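Local coordinates for synaptotagmin-4 (PDB 1W15), which takes part in the mobility of neuronal dense core vesicles through its interaction with KIF1A and is represented here by its C2B domain, at residues D52-N58 with E101-S107; V36-R40 with I144-H148; L95-V100 with W133-C137; S67-H72 with E84-F88. One frame throughout, in Å; residues are numbered along the deposited sequence. Where two conformers were deposited one is given.

Interaction 1: residues D52-N58 with E101-S107; sequences DPYVKVN and EFLVLDS. With CA (calcium ion), chain B.
Strands 53-58 and 101-106 pair antiparallel in the middle of one sheet of the C2 beta-sandwich, and their adjoining ends, Asp52 with Asp106 and Ser107, hold a calcium ion. Backbone hydrogen bonds run in both directions between Tyr54 and Leu105, Lys56 and Leu103, and Asn58 and Glu101. Pro53, Val55, Val57 and Phe102 turn toward strands 31-40 and 80-89 in the sandwich interior, where Val57 CG2 lies 3.8 Å from Phe102 CD2; Val104, on the same face, packs on Leu150. On the other face, Tyr54 CG sits between its own N and carbonyl carbon (chi1 63°); this lays the ring against Leu105, whose CB is 3.9 Å from the ring centroid in a CH-pi contact, and its OH bonds Asn113. Glu101 OE1 lies in the plane of the Asn58 amide and accepts ND2 at 2.9 Å on its anti side, tilted from the carboxylate plane; that oxygen also bonds Tyr60 OH. At the ion, Asp52 OD2 binds at 2.5 Å, joined by Asp106 OD1, Ser107 O, Glu108 and a water. Asp52 N points almost straight at Asp106 OD1 (2.7 Å, 174°), while Asp52 OD1 is taken by Cys76 N. Asp106 OD1 thus serves the ion and the strand end at once, and the metal and this N-H probably both ease the charge where two aspartates are brought close.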
loop_
_atom_site.group_PDB
_atom_site.type_symbol
_atom_site.label_atom_id
_atom_site.label_comp_id
_atom_site.label_asym_id
_atom_site.label_seq_id
_atom_site.Cartn_x
_atom_site.Cartn_y
_atom_site.Cartn_z
ATOM N N ASP A 52 -11.284 -2.136 -20.589
ATOM C CA ASP A 52 -11.143 -3.065 -19.460
ATOM C C ASP A 52 -9.666 -3.139 -19.162
ATOM O O ASP A 52 -9.017 -4.081 -19.629
ATOM C CB ASP A 52 -11.652 -4.444 -19.881
ATOM C CG ASP A 52 -13.083 -4.391 -20.346
ATOM O OD1 ASP A 52 -13.934 -3.924 -19.579
ATOM O OD2 ASP A 52 -13.451 -4.761 -21.469
ATOM N N PRO A 53 -9.115 -2.125 -18.466
ATOM C CA PRO A 53 -7.659 -2.022 -18.335
ATOM C C PRO A 53 -6.966 -3.010 -17.402
ATOM O O PRO A 53 -7.515 -3.376 -16.374
ATOM C CB PRO A 53 -7.433 -0.584 -17.836
ATOM C CG PRO A 53 -8.766 -0.210 -17.138
ATOM C CD PRO A 53 -9.820 -0.977 -17.859
ATOM N N TYR A 54 -5.770 -3.421 -17.793
ATOM C CA TYR A 54 -4.807 -4.039 -16.869
ATOM C C TYR A 54 -3.448 -3.453 -17.213
ATOM O O TYR A 54 -3.298 -2.770 -18.237
ATOM C CB TYR A 54 -4.781 -5.563 -16.988
ATOM C CG TYR A 54 -4.343 -6.128 -18.323
ATOM C CD1 TYR A 54 -5.209 -6.136 -19.430
ATOM C CD2 TYR A 54 -3.068 -6.668 -18.471
ATOM C CE1 TYR A 54 -4.806 -6.681 -20.656
ATOM C CE2 TYR A 54 -2.628 -7.201 -19.707
ATOM C CZ TYR A 54 -3.488 -7.185 -20.771
ATOM O OH TYR A 54 -3.048 -7.712 -21.946
ATOM N N VAL A 55 -2.453 -3.714 -16.376
ATOM C CA VAL A 55 -1.156 -3.148 -16.622
ATOM C C VAL A 55 -0.114 -4.254 -16.623
ATOM O O VAL A 55 -0.056 -5.099 -15.702
ATOM C CB VAL A 55 -0.793 -2.106 -15.511
ATOM C CG1 VAL A 55 0.626 -1.542 -15.756
ATOM C CG2 VAL A 55 -1.856 -1.014 -15.498
ATOM N N LYS A 56 0.727 -4.224 -17.642
ATOM C CA LYS A 56 1.841 -5.133 -17.758
ATOM C C LYS A 56 3.094 -4.346 -17.451
ATOM O O LYS A 56 3.228 -3.198 -17.896
ATOM C CB LYS A 56 1.925 -5.632 -19.213
ATOM C CG LYS A 56 3.043 -6.614 -19.401
ATOM C CD LYS A 56 2.607 -7.685 -20.330
ATOM C CE LYS A 56 3.730 -8.651 -20.569
ATOM N NZ LYS A 56 3.344 -9.459 -21.721
ATOM N N VAL A 57 3.998 -4.965 -16.702
ATOM C CA VAL A 57 5.214 -4.317 -16.244
ATOM C C VAL A 57 6.410 -5.176 -16.724
ATOM O O VAL A 57 6.537 -6.342 -16.339
ATOM C CB VAL A 57 5.260 -4.158 -14.704
ATOM C CG1 VAL A 57 6.513 -3.311 -14.282
ATOM C CG2 VAL A 57 3.964 -3.488 -14.150
ATOM N N ASN A 58 7.275 -4.611 -17.563
ATOM C CA ASN A 58 8.459 -5.334 -18.066
ATOM C C ASN A 58 9.693 -4.704 -17.443
ATOM O O ASN A 58 9.788 -3.489 -17.411
ATOM C CB ASN A 58 8.534 -5.244 -19.606
ATOM C CG ASN A 58 7.424 -6.019 -20.290
ATOM O OD1 ASN A 58 7.090 -7.114 -19.844
ATOM N ND2 ASN A 58 6.837 -5.467 -21.375
ATOM N N GLU A 101 9.136 -0.774 -17.821
ATOM C CA GLU A 101 8.205 -0.355 -18.861
ATOM C C GLU A 101 6.841 -0.736 -18.345
ATOM O O GLU A 101 6.622 -1.907 -18.040
ATOM C CB GLU A 101 8.507 -1.116 -20.156
ATOM C CG GLU A 101 7.579 -0.809 -21.340
ATOM C CD GLU A 101 7.883 -1.743 -22.550
ATOM O OE1 GLU A 101 8.030 -2.968 -22.355
ATOM O OE2 GLU A 101 7.962 -1.255 -23.706
ATOM N N PHE A 102 5.912 0.220 -18.315
ATOM C CA PHE A 102 4.514 -0.029 -17.933
ATOM C C PHE A 102 3.645 0.115 -19.181
ATOM O O PHE A 102 3.772 1.131 -19.934
ATOM C CB PHE A 102 4.029 1.008 -16.917
ATOM C CG PHE A 102 4.799 1.024 -15.643
ATOM C CD1 PHE A 102 5.959 1.820 -15.521
ATOM C CD2 PHE A 102 4.345 0.283 -14.530
ATOM C CE1 PHE A 102 6.676 1.829 -14.333
ATOM C CE2 PHE A 102 5.070 0.306 -13.324
ATOM C CZ PHE A 102 6.208 1.073 -13.223
ATOM N N LEU A 103 2.789 -0.880 -19.402
ATOM C CA LEU A 103 1.850 -0.875 -20.513
ATOM C C LEU A 103 0.448 -1.007 -19.941
ATOM O O LEU A 103 0.161 -1.968 -19.233
ATOM C CB LEU A 103 2.146 -2.056 -21.468
ATOM C CG LEU A 103 3.636 -2.029 -21.895
ATOM C CD1 LEU A 103 4.169 -3.397 -22.010
ATOM C CD2 LEU A 103 3.834 -1.178 -23.123
ATOM N N VAL A 104 -0.401 -0.028 -20.242
ATOM C CA VAL A 104 -1.814 -0.098 -19.936
ATOM C C VAL A 104 -2.518 -0.645 -21.204
ATOM O O VAL A 104 -2.420 -0.024 -22.274
ATOM C CB VAL A 104 -2.384 1.285 -19.525
ATOM C CG1 VAL A 104 -3.880 1.123 -19.143
ATOM C CG2 VAL A 104 -1.538 1.944 -18.337
ATOM N N LEU A 105 -3.174 -1.794 -21.046
ATOM C CA LEU A 105 -3.762 -2.567 -22.143
ATOM C C LEU A 105 -5.222 -2.746 -21.880
ATOM O O LEU A 105 -5.653 -2.773 -20.719
ATOM C CB LEU A 105 -3.097 -3.950 -22.200
ATOM C CG LEU A 105 -1.586 -3.869 -22.551
ATOM C CD1 LEU A 105 -0.710 -4.593 -21.552
ATOM C CD2 LEU A 105 -1.512 -4.498 -23.940
ATOM N N ASP A 106 -5.989 -2.916 -22.960
ATOM C CA ASP A 106 -7.409 -3.145 -22.830
ATOM C C ASP A 106 -7.614 -4.638 -23.067
ATOM O O ASP A 106 -7.250 -5.162 -24.140
ATOM C CB ASP A 106 -8.121 -2.313 -23.891
ATOM C CG ASP A 106 -9.593 -2.579 -23.959
ATOM O OD1 ASP A 106 -10.243 -2.871 -22.940
ATOM O OD2 ASP A 106 -10.180 -2.541 -25.031
ATOM N N SER A 107 -8.154 -5.327 -22.062
ATOM C CA SER A 107 -8.442 -6.743 -22.209
ATOM C C SER A 107 -9.653 -6.947 -23.096
ATOM O O SER A 107 -10.736 -6.412 -22.827
ATOM C CB SER A 107 -8.630 -7.359 -20.821
ATOM O OG SER A 107 -9.121 -8.668 -20.952
HETATM CA CA CA B . -12.304 -4.421 -23.654
HETATM O O HOH W 1 -14.675 -4.349 -25.041
#

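Interaction 2: residues V36-R40 with I144-H148; sequences VLKAR and IAKWH
Arg40 NH2 forms a salt bridge with Glu18 OE1 while the guanidinium stacks on Trp147; NH2 lies 3.6 Å from Trp147 CG. The whole guanidinium rests flat on one face of the indole, with planes only 8° apart and Arg40 CZ 3.4 Å from Trp147 CE2, a stacked cation-pi pair. The stack continues down the side chain: Arg40 CD sits 3.5 Å from Trp147 CH2, a CH-pi contact over the six-membered ring. Arg40 reaches this position because CG lies between the backbone N and carbonyl carbon (chi1 72°) and the chain then runs straight to NE. With Glu18 holding NH2 and the ring covering one side, the guanidinium is restrained in both tilt and rotation, and its charge is probably stabilised by both partners. The ring also meets Lys38, with CH2 4.1 Å from Lys38 CB, while Leu37 CD1 approaches Ala145 CB at 4.4 Å, a looser apolar touch. Leu37 and Lys38 form a classic beta bulge opposite Leu20. The two strands run nearly parallel, 9.0 Å apart, because strand 18-26 lies between them, antiparallel to both. Trp147 also packs on Val87 of the second subunit; on the other face of strand 144-149, Lys146 forms a salt bridge with Glu135 of helix 128-138, and strand 80-89 lies on the far side of strand 31-40.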
loop_
_atom_site.group_PDB
_atom_site.type_symbol
_atom_site.label_atom_id
_atom_site.label_comp_id
_atom_site.label_asym_id
_atom_site.label_seq_id
_atom_site.Cartn_x
_atom_site.Cartn_y
_atom_site.Cartn_z
ATOM N N VAL A 36 1.811 -0.800 -8.896
ATOM C CA VAL A 36 0.909 -0.161 -9.874
ATOM C C VAL A 36 -0.356 0.213 -9.074
ATOM O O VAL A 36 -1.088 -0.686 -8.562
ATOM C CB VAL A 36 0.522 -1.129 -11.041
ATOM C CG1 VAL A 36 -0.429 -0.405 -12.009
ATOM C CG2 VAL A 36 1.815 -1.578 -11.825
ATOM N N LEU A 37 -0.602 1.519 -8.941
ATOM C CA LEU A 37 -1.606 1.971 -7.998
ATOM C C LEU A 37 -2.934 2.168 -8.738
ATOM O O LEU A 37 -3.898 1.445 -8.452
ATOM C CB LEU A 37 -1.153 3.244 -7.281
ATOM C CG LEU A 37 -0.035 2.884 -6.278
ATOM C CD1 LEU A 37 0.973 4.015 -6.009
ATOM C CD2 LEU A 37 -0.749 2.501 -4.958
ATOM N N LYS A 38 -2.980 3.119 -9.674
ATOM C CA LYS A 38 -4.264 3.509 -10.324
ATOM C C LYS A 38 -3.972 4.102 -11.682
ATOM O O LYS A 38 -2.890 4.608 -11.927
ATOM C CB LYS A 38 -4.980 4.656 -9.574
ATOM C CG LYS A 38 -4.907 4.707 -8.139
ATOM C CD LYS A 38 -5.735 5.909 -7.606
ATOM C CE LYS A 38 -5.748 5.845 -6.068
ATOM N NZ LYS A 38 -6.653 6.876 -5.405
ATOM N N ALA A 39 -4.942 4.046 -12.576
ATOM C CA ALA A 39 -4.883 4.845 -13.804
ATOM C C ALA A 39 -6.125 5.746 -13.806
ATOM O O ALA A 39 -7.156 5.404 -13.203
ATOM C CB ALA A 39 -4.906 3.913 -15.032
ATOM N N ARG A 40 -6.064 6.863 -14.524
ATOM C CA ARG A 40 -7.221 7.722 -14.694
ATOM C C ARG A 40 -7.183 8.421 -16.049
ATOM O O ARG A 40 -6.113 8.496 -16.700
ATOM C CB ARG A 40 -7.302 8.766 -13.562
ATOM C CG ARG A 40 -6.254 9.855 -13.653
ATOM C CD ARG A 40 -6.172 10.775 -12.428
ATOM N NE ARG A 40 -4.994 11.654 -12.456
ATOM C CZ ARG A 40 -4.583 12.395 -11.418
ATOM N NH1 ARG A 40 -5.258 12.380 -10.264
ATOM N NH2 ARG A 40 -3.514 13.174 -11.537
ATOM N N ILE A 144 8.640 5.862 -3.385
ATOM C CA ILE A 144 8.271 7.161 -3.931
ATOM C C ILE A 144 7.170 6.910 -4.969
ATOM O O ILE A 144 7.324 6.016 -5.801
ATOM C CB ILE A 144 9.472 7.835 -4.613
ATOM C CG1 ILE A 144 10.682 7.950 -3.654
ATOM C CG2 ILE A 144 9.077 9.219 -5.207
ATOM C CD1 ILE A 144 12.027 8.114 -4.416
ATOM N N ALA A 145 6.105 7.711 -4.895
ATOM C CA ALA A 145 4.898 7.602 -5.795
ATOM C C ALA A 145 4.739 8.848 -6.640
ATOM O O ALA A 145 4.946 9.973 -6.117
ATOM C CB ALA A 145 3.646 7.362 -4.978
ATOM N N LYS A 146 4.431 8.695 -7.948
ATOM C CA LYS A 146 4.209 9.851 -8.824
ATOM C C LYS A 146 3.188 9.460 -9.879
ATOM O O LYS A 146 3.169 8.294 -10.307
ATOM C CB LYS A 146 5.458 10.294 -9.607
ATOM C CG LYS A 146 6.680 10.615 -8.755
ATOM C CD LYS A 146 7.747 11.449 -9.559
ATOM C CE LYS A 146 8.951 11.793 -8.644
ATOM N NZ LYS A 146 8.444 12.415 -7.360
ATOM N N TRP A 147 2.391 10.443 -10.254
ATOM C CA TRP A 147 1.531 10.384 -11.460
ATOM C C TRP A 147 2.353 10.684 -12.702
ATOM O O TRP A 147 3.215 11.582 -12.685
ATOM C CB TRP A 147 0.430 11.431 -11.351
ATOM C CG TRP A 147 -0.750 11.034 -10.510
ATOM C CD1 TRP A 147 -1.110 11.534 -9.258
ATOM C CD2 TRP A 147 -1.763 10.083 -10.871
ATOM N NE1 TRP A 147 -2.274 10.924 -8.833
ATOM C CE2 TRP A 147 -2.724 10.062 -9.806
ATOM C CE3 TRP A 147 -1.967 9.247 -12.007
ATOM C CZ2 TRP A 147 -3.877 9.220 -9.821
ATOM C CZ3 TRP A 147 -3.112 8.438 -12.047
ATOM C CH2 TRP A 147 -4.046 8.412 -10.933
ATOM N N HIS A 148 2.125 9.933 -13.784
ATOM C CA HIS A 148 2.798 10.164 -15.048
ATOM C C HIS A 148 1.773 10.179 -16.158
ATOM O O HIS A 148 0.867 9.357 -16.127
ATOM C CB HIS A 148 3.725 9.019 -15.369
ATOM C CG HIS A 148 4.858 8.904 -14.412
ATOM N ND1 HIS A 148 6.040 9.597 -14.583
ATOM C CD2 HIS A 148 4.992 8.186 -13.273
ATOM C CE1 HIS A 148 6.875 9.289 -13.603
ATOM N NE2 HIS A 148 6.267 8.434 -12.788
#

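Interaction 3: residues L95-V100 with W133-C137; sequences LEEISV and WKEIC
Leu95, Ile98 and Val100 pack against the indole of Trp133 where a type I beta turn, Leu95 to Ile98, leads into strand 98-106 of the C2 sandwich and meets helix 128-138. The tight part centres on the six-membered ring. Leu95 CG comes 3.5 Å from Trp133 CZ2, and Ile98 CG2 reaches the same carbon. Val100 CG2 lies 3.7 Å from Trp133 CZ3, its side chain crossing the indole at about a right angle. Trp133 CG is anti to its N (chi1 -160°), which swings the ring off the helix toward the turn. Leu23 of strand 18-26 and Leu32 of strand 31-40, in the other sheet, pack on the same indole. The other side is looser: Glu96 and Glu97 on the turn point away from the helix and, like Lys134, are exposed. Between the two regions, Leu95 spans to the next helical turn, where its CD2 approaches Ile136 CG2 at 3.8 Å. Its CB meets SG of Cys137, a partly exposed residue, at 3.7 Å. Leu95 O lies in the indole plane, at its edge, and accepts two N-H groups: Ile98 N within the turn at 3.1 Å and, more weakly, Trp133 NE1 at 3.4 Å.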
loop_
_atom_site.group_PDB
_atom_site.type_symbol
_atom_site.label_atom_id
_atom_site.label_comp_id
_atom_site.label_asym_id
_atom_site.label_seq_id
_atom_site.Cartn_x
_atom_site.Cartn_y
_atom_site.Cartn_z
ATOM N N LEU A 95 21.079 0.402 -10.414
ATOM C CA LEU A 95 19.991 0.597 -11.362
ATOM C C LEU A 95 20.401 1.335 -12.662
ATOM O O LEU A 95 19.540 1.729 -13.474
ATOM C CB LEU A 95 18.923 1.399 -10.656
ATOM C CG LEU A 95 17.703 0.706 -10.038
ATOM C CD1 LEU A 95 17.771 -0.833 -9.748
ATOM C CD2 LEU A 95 17.095 1.519 -8.951
ATOM N N GLU A 96 21.704 1.561 -12.820
ATOM C CA GLU A 96 22.224 2.334 -13.950
ATOM C C GLU A 96 21.695 1.872 -15.323
ATOM O O GLU A 96 21.289 2.720 -16.132
ATOM C CB GLU A 96 23.764 2.387 -13.932
ATOM C CG GLU A 96 24.455 1.195 -14.615
ATOM C CD GLU A 96 25.971 1.329 -14.763
ATOM O OE1 GLU A 96 26.644 1.749 -13.787
ATOM O OE2 GLU A 96 26.507 0.976 -15.847
ATOM N N GLU A 97 21.692 0.552 -15.565
ATOM C CA GLU A 97 21.209 -0.031 -16.844
ATOM C C GLU A 97 19.849 -0.703 -16.746
ATOM O O GLU A 97 19.426 -1.439 -17.657
ATOM C CB GLU A 97 22.239 -1.028 -17.385
ATOM C CG GLU A 97 23.490 -0.321 -17.888
ATOM C CD GLU A 97 24.562 -1.279 -18.376
ATOM O OE1 GLU A 97 24.504 -1.705 -19.560
ATOM O OE2 GLU A 97 25.471 -1.598 -17.579
ATOM N N ILE A 98 19.146 -0.446 -15.658
ATOM C CA ILE A 98 17.838 -1.060 -15.466
ATOM C C ILE A 98 16.767 -0.078 -15.915
ATOM O O ILE A 98 16.867 1.111 -15.629
ATOM C CB ILE A 98 17.682 -1.417 -13.954
ATOM C CG1 ILE A 98 18.706 -2.479 -13.551
ATOM C CG2 ILE A 98 16.244 -1.843 -13.598
ATOM C CD1 ILE A 98 18.511 -3.857 -14.181
ATOM N N SER A 99 15.726 -0.557 -16.589
ATOM C CA SER A 99 14.596 0.301 -16.846
ATOM C C SER A 99 13.317 -0.514 -16.652
ATOM O O SER A 99 13.373 -1.737 -16.685
ATOM C CB SER A 99 14.689 0.881 -18.241
ATOM O OG SER A 99 14.656 -0.157 -19.188
ATOM N N VAL A 100 12.190 0.174 -16.455
ATOM C CA VAL A 100 10.897 -0.474 -16.174
ATOM C C VAL A 100 9.895 0.103 -17.187
ATOM O O VAL A 100 9.866 1.319 -17.398
ATOM C CB VAL A 100 10.387 -0.193 -14.739
ATOM C CG1 VAL A 100 9.040 -0.925 -14.446
ATOM C CG2 VAL A 100 11.461 -0.597 -13.664
ATOM N N TRP A 133 12.841 8.090 -11.835
ATOM C CA TRP A 133 13.974 7.155 -11.713
ATOM C C TRP A 133 15.187 7.754 -10.976
ATOM O O TRP A 133 15.821 7.082 -10.171
ATOM C CB TRP A 133 14.431 6.706 -13.079
ATOM C CG TRP A 133 15.229 5.429 -13.068
ATOM C CD1 TRP A 133 16.589 5.282 -13.342
ATOM C CD2 TRP A 133 14.739 4.116 -12.777
ATOM N NE1 TRP A 133 16.924 3.948 -13.282
ATOM C CE2 TRP A 133 15.820 3.216 -12.928
ATOM C CE3 TRP A 133 13.482 3.601 -12.425
ATOM C CZ2 TRP A 133 15.686 1.837 -12.725
ATOM C CZ3 TRP A 133 13.346 2.219 -12.228
ATOM C CH2 TRP A 133 14.451 1.357 -12.378
ATOM N N LYS A 134 15.520 9.002 -11.279
ATOM C CA LYS A 134 16.617 9.682 -10.553
ATOM C C LYS A 134 16.387 9.693 -9.020
ATOM O O LYS A 134 17.316 9.479 -8.208
ATOM C CB LYS A 134 16.822 11.092 -11.098
ATOM C CG LYS A 134 17.882 11.856 -10.284
ATOM C CD LYS A 134 18.503 13.031 -10.983
ATOM C CE LYS A 134 19.216 13.948 -9.952
ATOM N NZ LYS A 134 20.386 13.304 -9.173
ATOM N N GLU A 135 15.136 9.951 -8.641
ATOM C CA GLU A 135 14.760 10.098 -7.241
ATOM C C GLU A 135 14.883 8.726 -6.546
ATOM O O GLU A 135 15.449 8.636 -5.440
ATOM C CB GLU A 135 13.350 10.701 -7.119
ATOM C CG GLU A 135 13.076 11.347 -5.764
ATOM C CD GLU A 135 11.712 12.042 -5.682
ATOM O OE1 GLU A 135 11.154 12.402 -6.739
ATOM O OE2 GLU A 135 11.208 12.237 -4.546
ATOM N N ILE A 136 14.397 7.676 -7.237
ATOM C CA ILE A 136 14.513 6.236 -6.876
ATOM C C ILE A 136 15.983 5.776 -6.585
ATOM O O ILE A 136 16.269 5.014 -5.566
ATOM C CB ILE A 136 13.887 5.353 -8.028
ATOM C CG1 ILE A 136 12.343 5.432 -8.019
ATOM C CG2 ILE A 136 14.355 3.907 -7.969
ATOM C CD1 ILE A 136 11.719 5.181 -9.411
ATOM N N CYS A 137 16.896 6.247 -7.445
ATOM C CA CYS A 137 18.321 5.999 -7.295
ATOM C C CYS A 137 18.948 6.897 -6.242
ATOM O O CYS A 137 19.875 6.493 -5.533
ATOM C CB CYS A 137 19.019 6.195 -8.625
ATOM S SG CYS A 137 18.461 5.025 -9.876
#

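Interaction 4: residues S67-H72 with E84-F88; sequences SKKKTH and ELFVF
Lys69 packs over the face of Phe86 and alongside Phe88 of the facing strand. The strand backbone sets Lys69 CB over one face of Phe86, 3.6 Å from the ring centroid. A chi1 of -53° carries Lys69 CG to 3.4 Å from Phe88 CZ, and the bend at chi2 (-73°) directs the chain beyond it. The aliphatic part thus slides past both rings in the opposite direction. Ser67 OG, anti to its own N, comes in the plane of the Phe88 ring, 3.3 Å from Phe88 CE1. Strands 64-70 and 80-89 are the outermost strands of the two sheets of the C2 sandwich within this chain, facing each other antiparallel, and the run Lys68-Lys70 is consistent with the polybasic strand of synaptotagmin C2B domains; Lys68 and Lys70 point away from strand 84-88. Glu84, bent at chi2, turns its carboxylate toward Thr71 and His72. One water donates to both Lys70 O (2.6 Å) and Glu84 OE1 (2.9 Å). Thr71 OG1 donates to His72 O at 2.8 Å and accepts from Val55 N.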
loop_
_atom_site.group_PDB
_atom_site.type_symbol
_atom_site.label_atom_id
_atom_site.label_comp_id
_atom_site.label_asym_id
_atom_site.label_seq_id
_atom_site.Cartn_x
_atom_site.Cartn_y
_atom_site.Cartn_z
ATOM N N SER A 67 12.448 -9.660 -16.697
ATOM C CA SER A 67 11.305 -10.090 -15.891
ATOM C C SER A 67 10.060 -9.421 -16.396
ATOM O O SER A 67 10.159 -8.375 -17.043
ATOM C CB SER A 67 11.540 -9.723 -14.414
ATOM O OG SER A 67 10.497 -10.248 -13.590
ATOM N N LYS A 68 8.884 -10.006 -16.102
ATOM C CA LYS A 68 7.618 -9.383 -16.486
ATOM C C LYS A 68 6.552 -9.696 -15.420
ATOM O O LYS A 68 6.610 -10.765 -14.795
ATOM C CB LYS A 68 7.155 -9.841 -17.899
ATOM C CG LYS A 68 6.956 -11.333 -18.010
ATOM C CD LYS A 68 6.457 -11.798 -19.384
ATOM C CE LYS A 68 6.056 -13.281 -19.307
ATOM N NZ LYS A 68 5.396 -13.759 -20.581
ATOM N N LYS A 69 5.591 -8.795 -15.238
ATOM C CA LYS A 69 4.488 -8.971 -14.283
ATOM C C LYS A 69 3.262 -8.407 -14.934
ATOM O O LYS A 69 3.366 -7.632 -15.874
ATOM C CB LYS A 69 4.749 -8.138 -13.013
ATOM C CG LYS A 69 6.118 -8.377 -12.337
ATOM C CD LYS A 69 6.232 -9.698 -11.613
ATOM C CE LYS A 69 7.602 -9.745 -10.915
ATOM N NZ LYS A 69 7.728 -11.063 -10.313
ATOM N N LYS A 70 2.090 -8.769 -14.442
ATOM C CA LYS A 70 0.878 -8.100 -14.889
ATOM C C LYS A 70 -0.160 -8.070 -13.803
ATOM O O LYS A 70 -0.143 -8.947 -12.907
ATOM C CB LYS A 70 0.351 -8.666 -16.200
ATOM C CG LYS A 70 -0.399 -9.891 -16.142
ATOM C CD LYS A 70 -0.697 -10.306 -17.597
ATOM C CE LYS A 70 -1.206 -11.744 -17.612
ATOM N NZ LYS A 70 -1.222 -12.294 -19.029
ATOM N N THR A 71 -0.996 -7.027 -13.827
ATOM C CA THR A 71 -2.070 -6.889 -12.865
ATOM C C THR A 71 -3.276 -7.623 -13.339
ATOM O O THR A 71 -3.337 -8.059 -14.486
ATOM C CB THR A 71 -2.488 -5.397 -12.646
ATOM O OG1 THR A 71 -3.194 -4.930 -13.818
ATOM C CG2 THR A 71 -1.269 -4.448 -12.455
ATOM N N HIS A 72 -4.260 -7.697 -12.449
ATOM C CA HIS A 72 -5.616 -8.138 -12.788
ATOM C C HIS A 72 -6.271 -7.082 -13.629
ATOM O O HIS A 72 -5.801 -5.932 -13.711
ATOM C CB HIS A 72 -6.438 -8.335 -11.519
ATOM C CG HIS A 72 -5.947 -9.462 -10.672
ATOM N ND1 HIS A 72 -6.453 -10.746 -10.777
ATOM C CD2 HIS A 72 -4.950 -9.521 -9.754
ATOM C CE1 HIS A 72 -5.824 -11.533 -9.919
ATOM N NE2 HIS A 72 -4.906 -10.815 -9.287
ATOM N N GLU A 84 -1.332 -3.061 -6.985
ATOM C CA GLU A 84 -0.656 -4.364 -7.101
ATOM C C GLU A 84 0.810 -4.108 -6.871
ATOM O O GLU A 84 1.404 -3.388 -7.666
ATOM C CB GLU A 84 -0.894 -5.016 -8.501
ATOM C CG GLU A 84 -2.317 -5.555 -8.526
ATOM C CD GLU A 84 -2.463 -6.858 -9.263
ATOM O OE1 GLU A 84 -1.505 -7.672 -9.219
ATOM O OE2 GLU A 84 -3.559 -7.063 -9.820
ATOM N N LEU A 85 1.376 -4.722 -5.834
ATOM C CA LEU A 85 2.825 -4.607 -5.578
ATOM C C LEU A 85 3.542 -5.822 -6.176
ATOM O O LEU A 85 3.105 -7.005 -5.991
ATOM C CB LEU A 85 3.107 -4.460 -4.095
ATOM C CG LEU A 85 4.580 -4.282 -3.630
ATOM C CD1 LEU A 85 4.551 -3.439 -2.303
ATOM C CD2 LEU A 85 5.293 -5.630 -3.424
ATOM N N PHE A 86 4.654 -5.526 -6.866
ATOM C CA PHE A 86 5.532 -6.556 -7.401
ATOM C C PHE A 86 6.928 -6.368 -6.880
ATOM O O PHE A 86 7.375 -5.215 -6.642
ATOM C CB PHE A 86 5.594 -6.485 -8.928
ATOM C CG PHE A 86 4.214 -6.575 -9.589
ATOM C CD1 PHE A 86 3.520 -7.785 -9.615
ATOM C CD2 PHE A 86 3.651 -5.438 -10.199
ATOM C CE1 PHE A 86 2.237 -7.878 -10.228
ATOM C CE2 PHE A 86 2.337 -5.533 -10.831
ATOM C CZ PHE A 86 1.665 -6.745 -10.815
ATOM N N VAL A 87 7.621 -7.484 -6.750
ATOM C CA VAL A 87 9.024 -7.451 -6.310
ATOM C C VAL A 87 9.898 -7.952 -7.468
ATOM O O VAL A 87 9.704 -9.088 -7.947
ATOM C CB VAL A 87 9.227 -8.337 -5.027
ATOM C CG1 VAL A 87 10.713 -8.411 -4.579
ATOM C CG2 VAL A 87 8.402 -7.796 -3.923
ATOM N N PHE A 88 10.882 -7.131 -7.883
ATOM C CA PHE A 88 11.845 -7.545 -8.935
ATOM C C PHE A 88 13.204 -7.781 -8.345
ATOM O O PHE A 88 13.671 -6.986 -7.556
ATOM C CB PHE A 88 11.996 -6.474 -9.995
ATOM C CG PHE A 88 10.818 -6.343 -10.887
ATOM C CD1 PHE A 88 10.556 -7.306 -11.872
ATOM C CD2 PHE A 88 9.982 -5.231 -10.791
ATOM C CE1 PHE A 88 9.474 -7.171 -12.754
ATOM C CE2 PHE A 88 8.872 -5.093 -11.654
ATOM C CZ PHE A 88 8.625 -6.080 -12.648
HETATM O O HOH W 2 -1.275 -10.065 -10.887
#

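Overall arrangement
From the N terminus, residues 36-40 open the longest loop, closed by interaction 2 at 144-148 and enclosing the other three contacts. Residues 52-58 open interaction 1, and within its loop 67-72 meet 84-88, so interaction 4 nests there. Residues 95-100 start interaction 3 before 101-107 complete interaction 1; since 133-137 follow later, interactions 1 and 3 cross, sharing strand 98-106. Interactions 4 and 3 are in series. Val36 ties interaction 2 to interactions 1 and 4, while Lys146 and Ile144 tie it to interaction 3 on the helix. Together the contacts join two four-stranded sheets, helix 128-138 and the calcium-site loops.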